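Local structure of glutamate--tRNA ligase (3AII) at residues V166-R171 against A279-L284; T174-T179 against Y268-M273; G346-R351 against I358-I363; V464-I467 against E472-Y475; A537-A542 against M546-A551. The protein probably catalyses the ATP-dependent attachment of glutamate to tRNA, activating the amino acid as glutamyl-AMP before passing it to the acceptor end. One frame throughout, in Å; residues are numbered along the deposited sequence.

Overall arrangement
Contacts 1 and 2 lie together in the class I catalytic domain, their centres about 11 Å apart. Strand 164-167 runs on into helix 172-184, and strand 270-272 into helix 274-284; contact 2 is nested inside the loop closed by contact 1, and Tyr175 joins them through Asp281. Contact 3 follows in the chain, its centre about 32 Å from that of contact 1, where helix 355-360 meets the C-terminal hairpin of contact 5; Arg361 bonds to the backbone of strand 546-552. Contact 4, a hairpin in the anticodon-binding part, lies about 71 Å from contact 1, centre to centre. The chain of this elongated enzyme thus runs out to contact 4 and comes back at contact 5 to the helix of contact 3.

Contact 1: V166-R171 against A279-L284; sequences VIQSDR and AVDDHL
Asp281, on helix 274-284, faces the turn that follows strand 164-167 and takes side chains from it on both carboxylate oxygens. OD1 is gripped twice by Arg171, whose NE lies 2.8 Å and NH2 2.9 Å from Asp281 OD1. Both nitrogens come from the same face, well above the carboxylate plane, and the two flat groups stand 74° apart, so this salt bridge is side-on but not coplanar. On the other oxygen, Gln168 NE2 donates to Asp281 OD2 at 2.8 Å, on the anti side but tilted out of the carboxylate plane; Tyr175 OH from helix 172-184 is a second partner of that atom. One turn on, Leu284 sets CD1 3.6 Å from Arg171 NH2, at the guanidinium edge. A bend at chi3 (60°) turns the arginine's end across to the helix. The turn after strand 164-167 and helix 274-284 are thereby tied through one buried carboxylate, and with donors on both oxygens and an arginine beside it, Asp281 is probably held as the charged form.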
# COMPACT_ATOMS: atom_id res chain seq x y z
N VAL A 166 -16.40 -11.85 3.62
CA VAL A 166 -17.78 -11.47 3.37
C VAL A 166 -17.75 -10.40 2.29
O VAL A 166 -16.88 -9.53 2.32
CB VAL A 166 -18.42 -10.90 4.65
CG1 VAL A 166 -19.80 -10.31 4.37
CG2 VAL A 166 -18.52 -11.99 5.72
N ILE A 167 -18.66 -10.48 1.32
CA ILE A 167 -18.69 -9.46 0.26
C ILE A 167 -20.04 -8.74 0.33
O ILE A 167 -21.10 -9.37 0.29
CB ILE A 167 -18.47 -10.08 -1.13
CG1 ILE A 167 -17.08 -10.74 -1.21
CG2 ILE A 167 -18.56 -9.01 -2.23
CD1 ILE A 167 -16.90 -11.58 -2.47
N GLN A 168 -20.03 -7.42 0.45
CA GLN A 168 -21.28 -6.71 0.72
C GLN A 168 -22.31 -6.81 -0.40
O GLN A 168 -23.51 -6.81 -0.13
CB GLN A 168 -21.03 -5.25 1.11
CG GLN A 168 -20.38 -5.12 2.48
CD GLN A 168 -20.40 -3.70 3.00
OE1 GLN A 168 -20.12 -2.76 2.27
NE2 GLN A 168 -20.74 -3.53 4.28
N SER A 169 -21.86 -6.93 -1.65
CA SER A 169 -22.82 -7.01 -2.74
C SER A 169 -23.57 -8.34 -2.74
O SER A 169 -24.57 -8.48 -3.44
CB SER A 169 -22.16 -6.74 -4.10
OG SER A 169 -21.15 -7.68 -4.36
N ASP A 170 -23.11 -9.30 -1.94
CA ASP A 170 -23.85 -10.55 -1.77
C ASP A 170 -24.95 -10.40 -0.72
O ASP A 170 -25.74 -11.33 -0.50
CB ASP A 170 -22.92 -11.66 -1.27
CG ASP A 170 -22.08 -12.27 -2.37
OD1 ASP A 170 -20.98 -12.76 -2.04
OD2 ASP A 170 -22.51 -12.27 -3.54
N ARG A 171 -24.97 -9.25 -0.05
CA ARG A 171 -25.83 -9.05 1.11
C ARG A 171 -26.97 -8.07 0.90
O ARG A 171 -27.58 -7.61 1.86
CB ARG A 171 -24.97 -8.60 2.32
CG ARG A 171 -23.94 -9.67 2.74
CD ARG A 171 -22.97 -9.20 3.83
NE ARG A 171 -23.62 -8.80 5.08
CZ ARG A 171 -24.00 -9.65 6.03
NH1 ARG A 171 -23.83 -10.96 5.87
NH2 ARG A 171 -24.58 -9.20 7.14
N ALA A 279 -22.77 -0.59 9.92
CA ALA A 279 -23.42 -0.88 11.20
C ALA A 279 -24.15 -2.21 11.18
O ALA A 279 -24.02 -3.02 12.10
CB ALA A 279 -24.40 0.24 11.58
N VAL A 280 -24.93 -2.45 10.13
CA VAL A 280 -25.65 -3.71 10.02
C VAL A 280 -24.68 -4.91 10.00
O VAL A 280 -24.89 -5.92 10.70
CB VAL A 280 -26.57 -3.73 8.76
CG1 VAL A 280 -27.12 -5.13 8.52
CG2 VAL A 280 -27.74 -2.74 8.93
N ASP A 281 -23.61 -4.79 9.22
CA ASP A 281 -22.66 -5.90 9.09
C ASP A 281 -21.81 -6.08 10.34
O ASP A 281 -21.56 -7.21 10.75
CB ASP A 281 -21.80 -5.72 7.86
CG ASP A 281 -22.58 -5.99 6.58
OD1 ASP A 281 -23.72 -6.51 6.67
OD2 ASP A 281 -22.05 -5.67 5.50
N ASP A 282 -21.40 -4.98 10.96
CA ASP A 282 -20.65 -5.10 12.22
C ASP A 282 -21.50 -5.85 13.24
O ASP A 282 -21.01 -6.72 13.96
CB ASP A 282 -20.23 -3.73 12.76
CG ASP A 282 -18.99 -3.18 12.08
OD1 ASP A 282 -18.29 -3.92 11.36
OD2 ASP A 282 -18.69 -1.98 12.28
N HIS A 283 -22.79 -5.53 13.30
CA HIS A 283 -23.64 -6.20 14.28
C HIS A 283 -23.85 -7.66 13.93
O HIS A 283 -23.67 -8.54 14.76
CB HIS A 283 -25.00 -5.53 14.41
CG HIS A 283 -25.96 -6.32 15.25
ND1 HIS A 283 -25.88 -6.36 16.63
CD2 HIS A 283 -27.00 -7.12 14.91
CE1 HIS A 283 -26.84 -7.14 17.10
NE2 HIS A 283 -27.53 -7.61 16.08
N LEU A 284 -24.24 -7.92 12.68
CA LEU A 284 -24.61 -9.30 12.34
C LEU A 284 -23.43 -10.25 12.34
O LEU A 284 -23.61 -11.45 12.62
CB LEU A 284 -25.35 -9.37 11.00
CG LEU A 284 -26.73 -8.71 10.95
CD1 LEU A 284 -27.24 -8.69 9.50
CD2 LEU A 284 -27.71 -9.44 11.87

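Contact 2: T174-T179 against Y268-M273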
# COMPACT_ATOMS: atom_id res chain seq x y z
N THR A 174 -30.14 -8.55 2.77
CA THR A 174 -29.95 -8.33 4.19
C THR A 174 -30.14 -6.85 4.51
O THR A 174 -30.84 -6.48 5.47
CB THR A 174 -28.56 -8.81 4.64
OG1 THR A 174 -28.47 -10.23 4.47
CG2 THR A 174 -28.29 -8.45 6.09
N TYR A 175 -29.53 -5.98 3.70
CA TYR A 175 -29.71 -4.55 3.92
C TYR A 175 -31.16 -4.14 3.74
O TYR A 175 -31.64 -3.25 4.42
CB TYR A 175 -28.79 -3.72 3.02
CG TYR A 175 -27.35 -4.15 3.10
CD1 TYR A 175 -26.70 -4.24 4.33
CD2 TYR A 175 -26.63 -4.45 1.95
CE1 TYR A 175 -25.38 -4.64 4.41
CE2 TYR A 175 -25.32 -4.85 2.02
CZ TYR A 175 -24.71 -4.95 3.25
OH TYR A 175 -23.40 -5.36 3.31
N TYR A 176 -31.85 -4.78 2.79
CA TYR A 176 -33.27 -4.46 2.57
C TYR A 176 -34.11 -4.93 3.76
O TYR A 176 -35.00 -4.21 4.22
CB TYR A 176 -33.77 -5.12 1.28
CG TYR A 176 -33.08 -4.67 0.01
CD1 TYR A 176 -32.39 -3.46 -0.06
CD2 TYR A 176 -33.12 -5.45 -1.13
CE1 TYR A 176 -31.75 -3.06 -1.22
CE2 TYR A 176 -32.49 -5.07 -2.30
CZ TYR A 176 -31.81 -3.87 -2.35
OH TYR A 176 -31.21 -3.51 -3.53
N GLU A 177 -33.82 -6.13 4.25
CA GLU A 177 -34.50 -6.69 5.42
C GLU A 177 -34.38 -5.75 6.61
O GLU A 177 -35.37 -5.44 7.31
CB GLU A 177 -33.89 -8.05 5.78
CG GLU A 177 -34.52 -8.71 7.00
CD GLU A 177 -33.72 -9.92 7.48
OE1 GLU A 177 -32.91 -10.45 6.69
OE2 GLU A 177 -33.91 -10.34 8.65
N TYR A 178 -33.16 -5.28 6.86
CA TYR A 178 -32.94 -4.41 8.01
C TYR A 178 -33.41 -2.98 7.78
O TYR A 178 -33.67 -2.28 8.74
CB TYR A 178 -31.51 -4.53 8.56
CG TYR A 178 -31.39 -5.82 9.32
CD1 TYR A 178 -31.80 -5.89 10.64
CD2 TYR A 178 -30.98 -6.98 8.69
CE1 TYR A 178 -31.76 -7.09 11.33
CE2 TYR A 178 -30.95 -8.19 9.38
CZ TYR A 178 -31.34 -8.22 10.71
OH TYR A 178 -31.30 -9.41 11.41
N THR A 179 -33.54 -2.57 6.52
CA THR A 179 -34.22 -1.30 6.24
C THR A 179 -35.69 -1.38 6.65
O THR A 179 -36.22 -0.46 7.27
CB THR A 179 -34.11 -0.93 4.75
OG1 THR A 179 -32.74 -0.65 4.45
CG2 THR A 179 -34.94 0.31 4.44
N TYR A 268 -29.72 -4.91 -9.06
CA TYR A 268 -30.12 -3.99 -8.00
C TYR A 268 -29.99 -2.54 -8.43
O TYR A 268 -29.07 -2.19 -9.16
CB TYR A 268 -29.23 -4.20 -6.76
CG TYR A 268 -29.21 -5.62 -6.26
CD1 TYR A 268 -28.10 -6.43 -6.46
CD2 TYR A 268 -30.30 -6.14 -5.60
CE1 TYR A 268 -28.08 -7.74 -6.00
CE2 TYR A 268 -30.29 -7.45 -5.13
CZ TYR A 268 -29.18 -8.24 -5.33
OH TYR A 268 -29.19 -9.54 -4.86
N ARG A 269 -30.90 -1.71 -7.94
CA ARG A 269 -30.75 -0.27 -8.12
C ARG A 269 -30.83 0.45 -6.78
O ARG A 269 -30.57 1.64 -6.71
CB ARG A 269 -31.82 0.28 -9.06
CG ARG A 269 -33.20 0.33 -8.45
CD ARG A 269 -34.17 1.05 -9.38
NE ARG A 269 -34.36 0.34 -10.64
CZ ARG A 269 -35.13 0.77 -11.63
NH1 ARG A 269 -35.78 1.92 -11.50
NH2 ARG A 269 -35.25 0.06 -12.74
N VAL A 270 -31.19 -0.25 -5.72
CA VAL A 270 -31.27 0.41 -4.42
C VAL A 270 -30.07 -0.04 -3.59
O VAL A 270 -29.92 -1.24 -3.33
CB VAL A 270 -32.59 0.09 -3.68
CG1 VAL A 270 -32.63 0.85 -2.36
CG2 VAL A 270 -33.81 0.47 -4.54
N TYR A 271 -29.23 0.92 -3.20
CA TYR A 271 -27.94 0.61 -2.57
C TYR A 271 -27.80 1.27 -1.20
O TYR A 271 -28.24 2.41 -1.01
CB TYR A 271 -26.79 1.10 -3.45
CG TYR A 271 -26.52 0.19 -4.62
CD1 TYR A 271 -27.21 0.36 -5.82
CD2 TYR A 271 -25.61 -0.84 -4.51
CE1 TYR A 271 -26.95 -0.49 -6.90
CE2 TYR A 271 -25.35 -1.67 -5.57
CZ TYR A 271 -26.03 -1.50 -6.75
OH TYR A 271 -25.74 -2.35 -7.79
N PRO A 272 -27.16 0.57 -0.25
CA PRO A 272 -26.94 1.17 1.07
C PRO A 272 -25.78 2.15 1.04
O PRO A 272 -24.81 1.99 0.26
CB PRO A 272 -26.57 -0.04 1.94
CG PRO A 272 -25.88 -0.96 0.98
CD PRO A 272 -26.69 -0.82 -0.31
N MET A 273 -25.89 3.16 1.88
CA MET A 273 -24.77 4.04 2.17
C MET A 273 -23.90 3.39 3.24
O MET A 273 -24.38 2.56 4.04
CB MET A 273 -25.25 5.41 2.65
CG MET A 273 -26.07 6.14 1.62
SD MET A 273 -25.11 6.45 0.13
CE MET A 273 -24.04 7.78 0.67
O HOH W 1 -32.54 -3.01 -6.00
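Tyr176 reaches from helix 172-184 to the edge strand 270-272 of a four-stranded antiparallel sheet in the catalytic domain, a helix-on-sheet packing made largely by aromatic side chains. The polar part centres on its hydroxyl. Tyr176 OH donates to Val270 O at 2.6 Å, in the carbonyl plane and on a lone pair, with the oxygen lying at the edge of the ring. The same hydroxyl accepts from a water 2.8 Å from Tyr176 OH, and that water in turn accepts from Arg269 N, bridging the helix to the residue just before the strand. A phenylalanine in its place would probably leave Val270 O without this donor and the water without one of its anchors. Nearer the helix start, Tyr175, with CG lying anti to its own carbonyl carbon (chi1 -52°), sends its hydroxyl to Asp281. Apolar contacts lie beside these bonds: Tyr176 CE1 is 4.1 Å from Val270 CB, while Tyr176 CE2 approaches Tyr268 CD2. Phe226 meets the Tyr176 ring edge-to-face, and Met254 of the neighbouring strand also packs on it. The Tyr175 ring meets the proline obliquely, Tyr175 CD2 lying 3.7 Å from Pro272 CG.

Contact 3: G346-R351 against I358-I363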
# COMPACT_ATOMS: atom_id res chain seq x y z
N GLY A 346 1.15 -0.16 -14.80
CA GLY A 346 0.30 -1.10 -14.09
C GLY A 346 0.26 -0.76 -12.62
O GLY A 346 0.79 0.26 -12.19
N TRP A 347 -0.38 -1.62 -11.84
CA TRP A 347 -0.52 -1.37 -10.42
C TRP A 347 0.83 -1.47 -9.71
O TRP A 347 0.98 -0.99 -8.58
CB TRP A 347 -1.52 -2.35 -9.81
CG TRP A 347 -2.95 -2.01 -10.13
CD1 TRP A 347 -3.80 -2.72 -10.93
CD2 TRP A 347 -3.68 -0.87 -9.67
NE1 TRP A 347 -5.03 -2.09 -10.98
CE2 TRP A 347 -4.98 -0.95 -10.21
CE3 TRP A 347 -3.37 0.21 -8.83
CZ2 TRP A 347 -5.96 0.00 -9.95
CZ3 TRP A 347 -4.34 1.16 -8.58
CH2 TRP A 347 -5.62 1.05 -9.14
N ASP A 348 1.80 -2.08 -10.37
CA ASP A 348 3.14 -2.20 -9.80
C ASP A 348 4.15 -1.21 -10.40
O ASP A 348 5.37 -1.42 -10.35
CB ASP A 348 3.65 -3.64 -9.88
CG ASP A 348 3.73 -4.15 -11.30
OD1 ASP A 348 3.30 -3.42 -12.22
OD2 ASP A 348 4.21 -5.28 -11.50
N ASP A 349 3.64 -0.11 -10.95
CA ASP A 349 4.50 0.97 -11.44
C ASP A 349 5.15 1.62 -10.22
O ASP A 349 4.47 1.90 -9.24
CB ASP A 349 3.66 1.99 -12.21
CG ASP A 349 4.50 3.08 -12.87
OD1 ASP A 349 5.16 3.87 -12.15
OD2 ASP A 349 4.49 3.17 -14.12
N PRO A 350 6.49 1.84 -10.26
CA PRO A 350 7.20 2.28 -9.05
C PRO A 350 6.77 3.66 -8.55
O PRO A 350 7.04 4.01 -7.41
CB PRO A 350 8.67 2.27 -9.48
CG PRO A 350 8.63 2.37 -10.96
CD PRO A 350 7.40 1.64 -11.39
N ARG A 351 6.11 4.42 -9.41
CA ARG A 351 5.58 5.72 -8.99
C ARG A 351 4.38 5.61 -8.06
O ARG A 351 3.93 6.61 -7.51
CB ARG A 351 5.21 6.55 -10.22
CG ARG A 351 6.43 7.07 -10.95
CD ARG A 351 6.09 7.61 -12.33
NE ARG A 351 5.70 6.55 -13.25
CZ ARG A 351 5.45 6.75 -14.54
NH1 ARG A 351 5.56 7.97 -15.05
NH2 ARG A 351 5.11 5.73 -15.31
N ILE A 358 5.67 -1.41 -4.18
CA ILE A 358 6.81 -1.45 -3.25
C ILE A 358 7.41 -2.86 -3.13
O ILE A 358 8.63 -3.00 -3.01
CB ILE A 358 6.52 -0.83 -1.87
CG1 ILE A 358 5.40 -1.56 -1.14
CG2 ILE A 358 6.17 0.65 -2.02
CD1 ILE A 358 5.18 -1.05 0.27
N ALA A 359 6.57 -3.89 -3.20
CA ALA A 359 7.10 -5.26 -3.23
C ALA A 359 8.01 -5.49 -4.43
O ALA A 359 9.03 -6.19 -4.34
CB ALA A 359 5.97 -6.28 -3.21
N ARG A 360 7.65 -4.90 -5.57
CA ARG A 360 8.41 -5.12 -6.79
C ARG A 360 9.80 -4.50 -6.67
O ARG A 360 10.72 -4.92 -7.35
CB ARG A 360 7.66 -4.53 -7.99
CG ARG A 360 8.28 -4.90 -9.32
CD ARG A 360 7.63 -4.10 -10.45
NE ARG A 360 8.01 -4.63 -11.76
CZ ARG A 360 7.61 -4.12 -12.91
NH1 ARG A 360 6.81 -3.06 -12.92
NH2 ARG A 360 8.00 -4.66 -14.05
N ARG A 361 9.93 -3.50 -5.79
CA ARG A 361 11.20 -2.81 -5.56
C ARG A 361 12.07 -3.49 -4.51
O ARG A 361 13.22 -3.09 -4.30
CB ARG A 361 10.91 -1.36 -5.14
CG ARG A 361 10.36 -0.52 -6.27
CD ARG A 361 9.84 0.81 -5.76
NE ARG A 361 10.81 1.50 -4.93
CZ ARG A 361 10.50 2.47 -4.08
NH1 ARG A 361 9.23 2.87 -3.93
NH2 ARG A 361 11.46 3.04 -3.36
N GLY A 362 11.53 -4.50 -3.83
CA GLY A 362 12.27 -5.20 -2.80
C GLY A 362 12.03 -4.69 -1.39
O GLY A 362 12.80 -5.00 -0.47
N ILE A 363 10.97 -3.91 -1.20
CA ILE A 363 10.56 -3.58 0.16
C ILE A 363 9.89 -4.80 0.80
O ILE A 363 8.96 -5.38 0.24
CB ILE A 363 9.56 -2.41 0.18
CG1 ILE A 363 10.14 -1.18 -0.54
CG2 ILE A 363 9.16 -2.09 1.62
CD1 ILE A 363 11.43 -0.67 0.05
O HOH W 2 6.78 2.30 -5.28
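Asp348 and Arg360 lay their flat ends one over the other, where a type I beta turn, Gly346 to Asp349, backs onto the end of helix 355-360, closed by a Schellman motif at Gly362. Carboxylate and guanidinium planes are only 14° apart, and Asp348 OD2 sits over one guanidinium face, offset toward its rim. The closest charged atoms, Asp348 OD1 and Arg360 NH1, are 3.6 Å apart; this salt bridge rests on charge, since no N-H points at the oxygen. The N-H of Arg360 NH1 instead heads for Asp348 O, at the guanidinium edge, in a weak bond of 3.4 Å. The arginine chain is extended throughout, from chi1 -171° onward, which carries its NE to a salt bridge with Asp540 of the C-terminal hairpin. The next residue, Arg361, lies loosely along Pro350, CD near Pro350 CB, while its NE and NH2 bond to the backbone of Tyr550 and Ala551. A water in the guanidinium plane accepts from Arg361 NH1 at 2.9 Å and donates to Pro350 O at 2.7 Å.

Contact 4: V464-I467 against E472-Y475; sequences VNVI and ELRY
Ile467 and Arg474 form the antiparallel hydrogen-bonded pair of a beta hairpin, strands 464-469 and 472-477, in the anticodon-binding part of the enzyme. Both backbone bonds of the pair are made: Ile467 N donates to Arg474 O and Arg474 N to Ile467 O, each 2.9 Å from donor to acceptor, the second nearly straight at 172°. The next pair, Val466 with Tyr475, is non-hydrogen-bonded, and its backbone groups turn to the neighbouring strands, Val466 to Leu458 and Tyr475 to Val416. Asn465 also bonds through its backbone to His476 and Ser477, while its amide is used at both ends: ND2 goes to Ser477 OG and Gly479 O, and OD1 accepts from Arg459 NH1. Apolar packing fills in beside these bonds. Val466 CG2 touches Leu473 CD1 at 3.5 Å, the leucine reaching over with CG anti to the backbone N (chi1 -162°). An alanine at Val466 would take away both methyls and is likely to open a gap beside Leu473 and against Leu458 and Leu460 of the adjoining strand. At the far end Val464 meets the Tyr475 ring at its edge, in plane, with Val464 CG1 3.8 Å from Tyr475 CE1.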
# COMPACT_ATOMS: atom_id res chain seq x y z
N VAL A 464 43.25 -1.39 -7.17
CA VAL A 464 44.44 -0.57 -7.42
C VAL A 464 44.11 0.89 -7.22
O VAL A 464 42.95 1.27 -7.20
CB VAL A 464 44.98 -0.74 -8.86
CG1 VAL A 464 45.54 -2.14 -9.07
CG2 VAL A 464 43.90 -0.39 -9.88
N ASN A 465 45.14 1.72 -7.10
CA ASN A 465 44.94 3.16 -6.99
C ASN A 465 45.34 3.80 -8.31
O ASN A 465 46.35 3.43 -8.89
CB ASN A 465 45.80 3.72 -5.86
CG ASN A 465 45.65 2.93 -4.57
OD1 ASN A 465 44.54 2.58 -4.18
ND2 ASN A 465 46.78 2.63 -3.92
N VAL A 466 44.52 4.73 -8.79
CA VAL A 466 44.79 5.36 -10.08
C VAL A 466 44.56 6.86 -9.96
O VAL A 466 44.01 7.33 -8.96
CB VAL A 466 43.85 4.82 -11.15
CG1 VAL A 466 44.10 3.33 -11.37
CG2 VAL A 466 42.38 5.09 -10.75
N ILE A 467 45.01 7.60 -10.97
CA ILE A 467 44.71 9.02 -11.07
C ILE A 467 44.00 9.28 -12.39
O ILE A 467 44.47 8.87 -13.46
CB ILE A 467 45.99 9.88 -10.94
CG1 ILE A 467 46.62 9.63 -9.57
CG2 ILE A 467 45.66 11.36 -11.11
CD1 ILE A 467 47.99 10.16 -9.42
N GLU A 472 42.15 10.57 -18.92
CA GLU A 472 42.94 9.36 -18.95
C GLU A 472 43.08 8.77 -17.56
O GLU A 472 43.27 9.48 -16.59
CB GLU A 472 44.33 9.64 -19.52
CG GLU A 472 45.25 8.46 -19.47
CD GLU A 472 46.59 8.74 -20.13
OE1 GLU A 472 47.36 9.56 -19.58
OE2 GLU A 472 46.85 8.15 -21.19
N LEU A 473 42.99 7.45 -17.46
CA LEU A 473 43.11 6.81 -16.17
C LEU A 473 44.50 6.19 -16.06
O LEU A 473 44.83 5.29 -16.84
CB LEU A 473 42.01 5.75 -16.03
CG LEU A 473 41.68 5.24 -14.64
CD1 LEU A 473 41.07 6.35 -13.79
CD2 LEU A 473 40.74 4.05 -14.71
N ARG A 474 45.33 6.66 -15.12
CA ARG A 474 46.70 6.17 -15.00
C ARG A 474 46.99 5.44 -13.69
O ARG A 474 46.65 5.92 -12.62
CB ARG A 474 47.71 7.31 -15.18
CG ARG A 474 49.12 6.90 -14.78
CD ARG A 474 50.15 7.94 -15.20
NE ARG A 474 50.26 8.07 -16.65
CZ ARG A 474 50.87 7.20 -17.44
NH1 ARG A 474 50.92 7.41 -18.75
NH2 ARG A 474 51.41 6.10 -16.93
N TYR A 475 47.63 4.28 -13.80
CA TYR A 475 48.02 3.47 -12.64
C TYR A 475 48.94 4.25 -11.72
O TYR A 475 49.87 4.92 -12.19
CB TYR A 475 48.74 2.21 -13.11
CG TYR A 475 49.18 1.33 -11.97
CD1 TYR A 475 48.29 0.45 -11.37
CD2 TYR A 475 50.49 1.37 -11.49
CE1 TYR A 475 48.67 -0.36 -10.33
CE2 TYR A 475 50.88 0.56 -10.44
CZ TYR A 475 49.97 -0.31 -9.87
OH TYR A 475 50.36 -1.12 -8.83

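Contact 5: A537-A542 against M546-A551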
# COMPACT_ATOMS: atom_id res chain seq x y z
N ALA A 537 18.28 -3.22 -4.59
CA ALA A 537 17.35 -3.36 -5.71
C ALA A 537 16.93 -4.80 -5.90
O ALA A 537 17.70 -5.72 -5.62
CB ALA A 537 17.98 -2.82 -7.00
N ARG A 538 15.72 -5.00 -6.41
CA ARG A 538 15.23 -6.35 -6.67
C ARG A 538 15.37 -6.66 -8.16
O ARG A 538 15.03 -5.82 -9.00
CB ARG A 538 13.76 -6.45 -6.25
CG ARG A 538 13.11 -7.76 -6.65
CD ARG A 538 11.61 -7.82 -6.23
NE ARG A 538 10.96 -8.84 -7.06
CZ ARG A 538 10.56 -8.63 -8.31
NH1 ARG A 538 10.03 -9.62 -9.00
NH2 ARG A 538 10.68 -7.43 -8.86
N LEU A 539 15.86 -7.85 -8.48
CA LEU A 539 15.93 -8.30 -9.87
C LEU A 539 14.53 -8.66 -10.38
O LEU A 539 13.87 -9.57 -9.85
CB LEU A 539 16.87 -9.49 -10.03
CG LEU A 539 17.00 -9.96 -11.49
CD1 LEU A 539 17.64 -8.88 -12.36
CD2 LEU A 539 17.82 -11.26 -11.58
N ASP A 540 14.09 -7.95 -11.41
CA ASP A 540 12.71 -8.06 -11.90
C ASP A 540 12.64 -8.93 -13.15
O ASP A 540 11.66 -9.65 -13.37
CB ASP A 540 12.16 -6.66 -12.19
CG ASP A 540 10.68 -6.68 -12.55
OD1 ASP A 540 10.37 -6.45 -13.74
OD2 ASP A 540 9.84 -6.94 -11.66
N SER A 541 13.68 -8.87 -13.97
CA SER A 541 13.77 -9.76 -15.12
C SER A 541 15.22 -10.08 -15.42
O SER A 541 16.08 -9.20 -15.34
CB SER A 541 13.04 -9.17 -16.33
OG SER A 541 13.53 -7.88 -16.64
N ALA A 542 15.49 -11.33 -15.77
CA ALA A 542 16.86 -11.80 -15.94
C ALA A 542 17.37 -11.57 -17.36
O ALA A 542 16.61 -11.20 -18.25
CB ALA A 542 16.98 -13.27 -15.57
N MET A 546 19.79 -7.75 -17.65
CA MET A 546 19.11 -7.74 -16.36
C MET A 546 18.41 -6.41 -16.09
O MET A 546 18.94 -5.33 -16.35
CB MET A 546 20.14 -8.01 -15.25
CG MET A 546 20.53 -9.45 -15.13
SD MET A 546 21.94 -9.58 -14.00
CE MET A 546 23.29 -9.68 -15.15
N VAL A 547 17.20 -6.49 -15.56
CA VAL A 547 16.49 -5.30 -15.13
C VAL A 547 16.17 -5.37 -13.64
O VAL A 547 15.50 -6.30 -13.20
CB VAL A 547 15.19 -5.12 -15.92
CG1 VAL A 547 14.48 -3.86 -15.47
CG2 VAL A 547 15.50 -5.08 -17.41
N PHE A 548 16.67 -4.40 -12.88
CA PHE A 548 16.39 -4.30 -11.45
C PHE A 548 15.43 -3.17 -11.19
O PHE A 548 15.41 -2.19 -11.95
CB PHE A 548 17.68 -3.96 -10.68
CG PHE A 548 18.75 -5.01 -10.75
CD1 PHE A 548 19.67 -5.01 -11.79
CD2 PHE A 548 18.85 -5.99 -9.78
CE1 PHE A 548 20.67 -5.97 -11.86
CE2 PHE A 548 19.84 -6.96 -9.84
CZ PHE A 548 20.76 -6.95 -10.89
N TYR A 549 14.67 -3.28 -10.11
CA TYR A 549 13.88 -2.18 -9.58
C TYR A 549 14.49 -1.67 -8.27
O TYR A 549 14.69 -2.43 -7.32
CB TYR A 549 12.40 -2.61 -9.39
CG TYR A 549 11.60 -2.42 -10.66
CD1 TYR A 549 10.54 -1.52 -10.72
CD2 TYR A 549 11.94 -3.12 -11.81
CE1 TYR A 549 9.84 -1.33 -11.90
CE2 TYR A 549 11.24 -2.94 -12.99
CZ TYR A 549 10.19 -2.03 -13.02
OH TYR A 549 9.49 -1.84 -14.20
N TYR A 550 14.77 -0.37 -8.22
CA TYR A 550 15.44 0.27 -7.09
C TYR A 550 14.57 0.36 -5.84
O TYR A 550 13.42 0.81 -5.90
CB TYR A 550 15.88 1.67 -7.50
CG TYR A 550 16.89 2.34 -6.60
CD1 TYR A 550 18.26 2.09 -6.75
CD2 TYR A 550 16.50 3.25 -5.62
CE1 TYR A 550 19.19 2.71 -5.94
CE2 TYR A 550 17.44 3.89 -4.81
CZ TYR A 550 18.78 3.62 -4.99
OH TYR A 550 19.74 4.23 -4.20
N ALA A 551 15.12 -0.06 -4.71
CA ALA A 551 14.43 0.12 -3.44
C ALA A 551 14.85 1.43 -2.80
O ALA A 551 14.05 2.37 -2.73
CB ALA A 551 14.72 -1.06 -2.50
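The C-terminal beta hairpin, strands 535-541 and 546-552, pairs its arms from Ala537 with Tyr550 to Ser541 with Val547. Arg538 and Tyr549 form a hydrogen-bonded pair, Arg538 N donating to Tyr549 O and Tyr549 N donating back to Arg538 O at 2.8 Å. Further along, Asp540 and Ser541 both face Val547, a classic beta bulge that shifts the register by one. Val547 O therefore takes two donors, Asp540 N at 2.8 Å, nearly along the C=O axis, and Ser541 N at 3.2 Å, in the carbonyl plane; Val547 N donates back to Ser541 O. On the face that carries Ala537, Leu539 and Phe548, the leucine methyl sits over the centre of the aromatic ring: Leu539 CD1 stands 3.9 Å from the centroid of the Phe548 ring, 13° off its normal, a CH-pi contact. Leu539 also touches Met546 CB with that methyl, and Ala537 CB packs on Phe548 CB. On the other face, beside Tyr549, Asp540 CB lies 3.6 Å from Tyr549 CD2, with carboxylate and ring planes 52° apart. The aspartate, its CG swung opposite the backbone N (chi1 -173°), offers the anti lone pair of OD2 to Arg538 NH2 at 3.0 Å. Arg538 NH1 reaches Asp526, and its NH2 also bonds to Arg360 O.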